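Local coordinates for protein diffuse adherence adhesin (Escherichia coli, PDB 4MEE) that probably mediates, as a whole protein, bacterial attachment to mammalian cells, autoaggregation and biofilm formation, and whose C-terminal transport unit, present here, is an outer-membrane beta barrel, at residues A[165-169]-A[339-345]; A[368-374]-A[401-407]. One frame throughout, in Å; residues are numbered along the deposited sequence.

Overall arrangement
Both contacts belong to the autotransporter beta barrel but lie at different depths in it. Contact 1 is buried: the chain that follows helix 149-162 runs inside the barrel and leans on the inner face of strand 333-355. Contact 2 lies in the wall itself, pairing 368-374 with 401-407, and is partly buried, with one face inward and the other on the surface. Strands 333-355 and 370-383 are neighbours, so the two join through probable backbone hydrogen bonds such as Lys-373 N to Gln-343 O. Side chains carry contact 1, mixing leucine packing with amides; main-chain bonding, supplemented by an amide cluster at one end, carries contact 2. Lys-373 also bridges them, reaching Asp-167 from the wall.

Contact 1. Residues A[165-169]-A[339-345]; sequences LMDLN and QPHLQAV
Leu-168 lies against the aliphatic part of Gln-343 where a non-regular segment inside the barrel, 165-169, passes the inner face of residues 339-345 of strand 333-355 in the autotransporter beta domain. The two chains run in nearly opposite directions, but with the CA atoms of Leu-168 and Gln-343 7.5 Å apart they meet through side chains rather than as paired strands. Packing is densest at this point. The two side chains slide past each other in opposite directions: Leu-168 CD2 sits 4.0 Å from Gln-343 CB, while Leu-168 CD1 lies 4.2 Å from Gln-343 CG. The same CD2 touches His-341 CB at 4.2 Å, approaching the imidazole obliquely. On the far side of that ring, His-341 NE2 is hydrogen-bonded to Asn-401 OD1.

Gln-343 is extended, with CG opposite the backbone N (chi1 -175°), and this carries its amide inward to the loop backbone. There Gln-343 NE2 makes a weak hydrogen bond to Met-166 O, 3.4 Å long and bent to 134° at the hydrogen. Asp-167 crosses the glutamine at about a right angle, its carboxylate plane turned 66° from the amide; its charge is met by Lys-373 of the adjacent strand. Beyond Leu-168, the amides of Asn-169 and Gln-339 come together from opposite directions and are nearly coplanar.

Leu-342 points the other way, onto the barrel surface, as expected for a residue of a transmembrane strand whose alternate side chains face inward and outward. The contact is looser toward its other end, where Leu-165 and Val-345 have CA atoms 8.6 Å apart. Here the two side chains meet at a single methyl pair, Leu-165 CD1 to Val-345 CG1, at 4.1 Å.

Contact 2. Residues A[368-374]-A[401-407]; sequences NNIQTKA and NWIHNTH
Gln-371 and Asn-405 form a non-hydrogen-bonded antiparallel pair, their side chains side by side and pointing the same way. With CG of Gln-371 opposite the backbone N (chi1 -176°), the chain stretches along its partner: CB lies 3.4 Å from Asn-405 OD1, CG meets both Asn-405 OD1 (3.5 Å) and Ile-403 CG2 (3.8 Å), and CD stays beside that same methyl. At the tip, Gln-371 NE2 gives a nearly straight hydrogen bond (168°) to Asn-405 OD1, 3.1 Å long and on a lone pair in the carbonyl plane. Asn-369 ND2 also donates to Asn-405 OD1, tilted from that plane, so two amides grip one oxygen; Asn-405 ND2 is held by Ser-423 O. Asn-369 OD1 in turn accepts from His-407 N at 2.9 Å, just past the end of strand 397-405.

On the Gln-371 face, Lys-373 runs beside Ile-403, its CE 4.0 Å from Ile-403 CG1, before NZ forms salt bridges with Asp-167 and Glu-428. Thr-372 with His-404 and Ala-374 with Trp-402 are doubly hydrogen-bonded through their backbones. Strands 370-383 and 397-405, successive in the chain, turn the Gln-371 face inward and Trp-402 to the surface, within the up-and-down autotransporter barrel.

Contact 1. Residues A[165-169]-A[339-345]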
loop_
_atom_site.group_PDB
_atom_site.type_symbol
_atom_site.label_atom_id
_atom_site.label_comp_id
_atom_site.label_asym_id
_atom_site.label_seq_id
_atom_site.Cartn_x
_atom_site.Cartn_y
_atom_site.Cartn_z
ATOM N N LEU A 165 3.247 -1.761 -0.941
ATOM C CA LEU A 165 3.002 -1.828 0.476
ATOM C C LEU A 165 2.215 -3.062 0.821
ATOM O O LEU A 165 1.375 -3.473 0.049
ATOM C CB LEU A 165 2.168 -0.630 0.867
ATOM C CG LEU A 165 2.781 0.422 1.780
ATOM C CD1 LEU A 165 4.158 0.863 1.317
ATOM C CD2 LEU A 165 1.826 1.593 1.801
ATOM N N MET A 166 2.468 -3.651 1.981
ATOM C CA MET A 166 1.656 -4.764 2.424
ATOM C C MET A 166 1.105 -4.471 3.806
ATOM O O MET A 166 1.858 -4.282 4.750
ATOM C CB MET A 166 2.481 -6.036 2.463
ATOM C CG MET A 166 1.678 -7.287 2.155
ATOM S SD MET A 166 2.569 -8.800 2.556
ATOM C CE MET A 166 3.515 -8.251 3.974
ATOM N N ASP A 167 -0.214 -4.451 3.932
ATOM C CA ASP A 167 -0.839 -4.121 5.197
ATOM C C ASP A 167 -0.783 -5.287 6.138
ATOM O O ASP A 167 -0.471 -6.395 5.739
ATOM C CB ASP A 167 -2.287 -3.730 4.977
ATOM C CG ASP A 167 -2.448 -2.258 4.691
ATOM O OD1 ASP A 167 -1.585 -1.465 5.121
ATOM O OD2 ASP A 167 -3.443 -1.885 4.038
ATOM N N LEU A 168 -1.097 -5.021 7.391
ATOM C CA LEU A 168 -1.116 -6.037 8.400
ATOM C C LEU A 168 -2.251 -6.949 8.062
ATOM O O LEU A 168 -3.177 -6.545 7.370
ATOM C CB LEU A 168 -1.418 -5.397 9.735
ATOM C CG LEU A 168 -0.332 -5.355 10.797
ATOM C CD1 LEU A 168 1.027 -5.157 10.166
ATOM C CD2 LEU A 168 -0.640 -4.188 11.703
ATOM N N ASN A 169 -2.141 -8.185 8.529
ATOM C CA ASN A 169 -3.206 -9.169 8.492
ATOM C C ASN A 169 -3.336 -9.791 7.124
ATOM O O ASN A 169 -4.102 -10.712 6.924
ATOM C CB ASN A 169 -4.544 -8.583 8.948
ATOM C CG ASN A 169 -4.639 -8.450 10.455
ATOM O OD1 ASN A 169 -4.430 -9.413 11.192
ATOM N ND2 ASN A 169 -4.964 -7.255 10.921
ATOM N N GLN A 339 -9.676 -6.355 16.977
ATOM C CA GLN A 339 -8.238 -6.195 16.810
ATOM C C GLN A 339 -7.800 -4.731 16.705
ATOM O O GLN A 339 -7.819 -4.154 15.616
ATOM C CB GLN A 339 -7.755 -6.978 15.585
ATOM C CG GLN A 339 -6.243 -7.041 15.453
ATOM C CD GLN A 339 -5.790 -7.397 14.051
ATOM O OE1 GLN A 339 -5.130 -8.414 13.843
ATOM N NE2 GLN A 339 -6.139 -6.560 13.083
ATOM N N PRO A 340 -7.408 -4.125 17.842
ATOM C CA PRO A 340 -6.718 -2.838 17.782
ATOM C C PRO A 340 -5.273 -3.057 17.341
ATOM O O PRO A 340 -4.617 -3.978 17.827
ATOM C CB PRO A 340 -6.777 -2.337 19.227
ATOM C CG PRO A 340 -6.893 -3.570 20.055
ATOM C CD PRO A 340 -7.673 -4.551 19.230
ATOM N N HIS A 341 -4.788 -2.228 16.418
ATOM C CA HIS A 341 -3.451 -2.411 15.845
ATOM C C HIS A 341 -2.755 -1.103 15.463
ATOM O O HIS A 341 -3.403 -0.072 15.273
ATOM C CB HIS A 341 -3.508 -3.355 14.638
ATOM C CG HIS A 341 -4.416 -2.886 13.545
ATOM N ND1 HIS A 341 -5.663 -3.435 13.328
ATOM C CD2 HIS A 341 -4.265 -1.916 12.614
ATOM C CE1 HIS A 341 -6.237 -2.824 12.308
ATOM N NE2 HIS A 341 -5.412 -1.896 11.859
ATOM N N LEU A 342 -1.431 -1.172 15.344
ATOM C CA LEU A 342 -0.595 -0.027 14.994
ATOM C C LEU A 342 0.493 -0.477 14.018
ATOM O O LEU A 342 1.109 -1.525 14.214
ATOM C CB LEU A 342 0.029 0.571 16.262
ATOM C CG LEU A 342 1.067 1.696 16.176
ATOM C CD1 LEU A 342 0.437 3.026 15.784
ATOM C CD2 LEU A 342 1.799 1.826 17.503
ATOM N N GLN A 343 0.720 0.318 12.973
ATOM C CA GLN A 343 1.686 -0.008 11.920
ATOM C C GLN A 343 2.475 1.228 11.487
ATOM O O GLN A 343 1.908 2.312 11.351
ATOM C CB GLN A 343 0.967 -0.623 10.711
ATOM C CG GLN A 343 1.887 -1.114 9.598
ATOM C CD GLN A 343 1.159 -1.446 8.305
ATOM O OE1 GLN A 343 -0.012 -1.113 8.126
ATOM N NE2 GLN A 343 1.858 -2.117 7.393
ATOM N N ALA A 344 3.779 1.051 11.270
ATOM C CA ALA A 344 4.651 2.120 10.774
ATOM C C ALA A 344 5.460 1.657 9.562
ATOM O O ALA A 344 6.010 0.553 9.560
ATOM C CB ALA A 344 5.574 2.618 11.877
ATOM N N VAL A 345 5.523 2.507 8.537
ATOM C CA VAL A 345 6.252 2.205 7.302
ATOM C C VAL A 345 7.265 3.310 6.974
ATOM O O VAL A 345 6.933 4.495 7.008
ATOM C CB VAL A 345 5.296 2.014 6.094
ATOM C CG1 VAL A 345 6.071 1.609 4.848
ATOM C CG2 VAL A 345 4.220 0.981 6.398
#

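Contact 2. Residues A[368-374]-A[401-407]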
loop_
_atom_site.group_PDB
_atom_site.type_symbol
_atom_site.label_atom_id
_atom_site.label_comp_id
_atom_site.label_asym_id
_atom_site.label_seq_id
_atom_site.Cartn_x
_atom_site.Cartn_y
_atom_site.Cartn_z
ATOM N N ASN A 368 12.046 9.789 2.505
ATOM C CA ASN A 368 12.042 9.203 3.853
ATOM C C ASN A 368 10.801 9.424 4.713
ATOM O O ASN A 368 10.892 9.414 5.942
ATOM C CB ASN A 368 13.295 9.616 4.631
ATOM C CG ASN A 368 14.562 9.076 4.013
ATOM O OD1 ASN A 368 14.552 8.024 3.371
ATOM N ND2 ASN A 368 15.663 9.791 4.202
ATOM N N ASN A 369 9.651 9.607 4.067
ATOM C CA ASN A 369 8.359 9.706 4.756
ATOM C C ASN A 369 8.085 8.504 5.655
ATOM O O ASN A 369 8.409 7.373 5.299
ATOM C CB ASN A 369 7.231 9.858 3.728
ATOM C CG ASN A 369 5.845 9.723 4.339
ATOM O OD1 ASN A 369 5.437 10.527 5.179
ATOM N ND2 ASN A 369 5.109 8.705 3.908
ATOM N N ILE A 370 7.498 8.756 6.821
ATOM C CA ILE A 370 7.053 7.680 7.704
ATOM C C ILE A 370 5.526 7.674 7.791
ATOM O O ILE A 370 4.915 8.580 8.371
ATOM C CB ILE A 370 7.700 7.757 9.110
ATOM C CG1 ILE A 370 9.212 7.521 9.020
ATOM C CG2 ILE A 370 7.077 6.733 10.052
ATOM C CD1 ILE A 370 9.983 7.924 10.259
ATOM N N GLN A 371 4.922 6.653 7.187
ATOM C CA GLN A 371 3.478 6.460 7.249
ATOM C C GLN A 371 3.106 5.634 8.477
ATOM O O GLN A 371 3.619 4.533 8.673
ATOM C CB GLN A 371 2.957 5.795 5.970
ATOM C CG GLN A 371 1.442 5.652 5.923
ATOM C CD GLN A 371 0.919 5.328 4.540
ATOM O OE1 GLN A 371 0.476 4.214 4.284
ATOM N NE2 GLN A 371 0.957 6.307 3.642
ATOM N N THR A 372 2.218 6.179 9.300
ATOM C CA THR A 372 1.750 5.486 10.491
ATOM C C THR A 372 0.258 5.188 10.376
ATOM O O THR A 372 -0.549 6.073 10.073
ATOM C CB THR A 372 2.032 6.289 11.780
ATOM O OG1 THR A 372 3.268 7.000 11.645
ATOM C CG2 THR A 372 2.119 5.360 12.988
ATOM N N LYS A 373 -0.088 3.926 10.604
ATOM C CA LYS A 373 -1.473 3.483 10.604
ATOM C C LYS A 373 -1.859 3.007 11.997
ATOM O O LYS A 373 -1.176 2.174 12.589
ATOM C CB LYS A 373 -1.686 2.365 9.579
ATOM C CG LYS A 373 -1.617 2.821 8.130
ATOM C CD LYS A 373 -2.049 1.715 7.181
ATOM C CE LYS A 373 -2.161 2.226 5.754
ATOM N NZ LYS A 373 -2.740 1.212 4.830
ATOM N N ALA A 374 -2.944 3.568 12.522
ATOM C CA ALA A 374 -3.502 3.151 13.803
ATOM C C ALA A 374 -4.978 2.861 13.605
ATOM O O ALA A 374 -5.702 3.673 13.031
ATOM C CB ALA A 374 -3.307 4.236 14.848
ATOM N N ASN A 401 -9.011 2.765 9.875
ATOM C CA ASN A 401 -7.659 3.214 10.209
ATOM C C ASN A 401 -7.455 4.722 10.092
ATOM O O ASN A 401 -8.139 5.402 9.323
ATOM C CB ASN A 401 -6.624 2.507 9.326
ATOM C CG ASN A 401 -6.423 1.051 9.699
ATOM O OD1 ASN A 401 -6.271 0.707 10.871
ATOM N ND2 ASN A 401 -6.395 0.187 8.693
ATOM N N TRP A 402 -6.503 5.228 10.869
ATOM C CA TRP A 402 -6.043 6.603 10.747
ATOM C C TRP A 402 -4.629 6.618 10.170
ATOM O O TRP A 402 -3.698 6.050 10.744
ATOM C CB TRP A 402 -6.116 7.326 12.098
ATOM C CG TRP A 402 -5.388 8.644 12.152
ATOM C CD1 TRP A 402 -5.437 9.653 11.230
ATOM C CD2 TRP A 402 -4.520 9.101 13.198
ATOM N NE1 TRP A 402 -4.643 10.700 11.629
ATOM C CE2 TRP A 402 -4.070 10.391 12.834
ATOM C CE3 TRP A 402 -4.074 8.544 14.404
ATOM C CZ2 TRP A 402 -3.195 11.134 13.634
ATOM C CZ3 TRP A 402 -3.203 9.284 15.200
ATOM C CH2 TRP A 402 -2.774 10.566 14.810
ATOM N N ILE A 403 -4.481 7.258 9.018
ATOM C CA ILE A 403 -3.191 7.340 8.360
ATOM C C ILE A 403 -2.579 8.699 8.619
ATOM O O ILE A 403 -3.214 9.729 8.401
ATOM C CB ILE A 403 -3.315 7.125 6.844
ATOM C CG1 ILE A 403 -3.851 5.724 6.550
ATOM C CG2 ILE A 403 -1.970 7.338 6.163
ATOM C CD1 ILE A 403 -4.526 5.607 5.205
ATOM N N HIS A 404 -1.342 8.688 9.095
ATOM C CA HIS A 404 -0.587 9.902 9.316
ATOM C C HIS A 404 0.682 9.790 8.503
ATOM O O HIS A 404 1.278 8.725 8.450
ATOM C CB HIS A 404 -0.245 10.035 10.795
ATOM C CG HIS A 404 0.612 11.219 11.114
ATOM N ND1 HIS A 404 0.150 12.513 11.023
ATOM C CD2 HIS A 404 1.898 11.306 11.528
ATOM C CE1 HIS A 404 1.114 13.348 11.368
ATOM N NE2 HIS A 404 2.186 12.641 11.678
ATOM N N ASN A 405 1.092 10.876 7.861
ATOM C CA ASN A 405 2.370 10.901 7.165
ATOM C C ASN A 405 3.276 11.975 7.716
ATOM O O ASN A 405 2.841 13.107 7.938
ATOM C CB ASN A 405 2.161 11.128 5.677
ATOM C CG ASN A 405 1.519 9.945 5.001
ATOM O OD1 ASN A 405 2.147 8.905 4.817
ATOM N ND2 ASN A 405 0.256 10.094 4.627
ATOM N N THR A 406 4.540 11.621 7.918
ATOM C CA THR A 406 5.534 12.569 8.401
ATOM C C THR A 406 5.916 13.610 7.345
ATOM O O THR A 406 6.119 14.781 7.673
ATOM C CB THR A 406 6.766 11.833 8.952
ATOM O OG1 THR A 406 6.368 11.066 10.092
ATOM C CG2 THR A 406 7.833 12.815 9.385
ATOM N N HIS A 407 5.992 13.201 6.081
ATOM C CA HIS A 407 6.210 14.148 4.986
ATOM C C HIS A 407 5.011 14.170 4.057
ATOM O O HIS A 407 4.093 13.368 4.187
ATOM C CB HIS A 407 7.428 13.755 4.151
ATOM C CG HIS A 407 8.701 13.648 4.931
ATOM N ND1 HIS A 407 8.812 12.893 6.078
ATOM C CD2 HIS A 407 9.928 14.177 4.709
ATOM C CE1 HIS A 407 10.047 12.974 6.540
ATOM N NE2 HIS A 407 10.743 13.750 5.729
#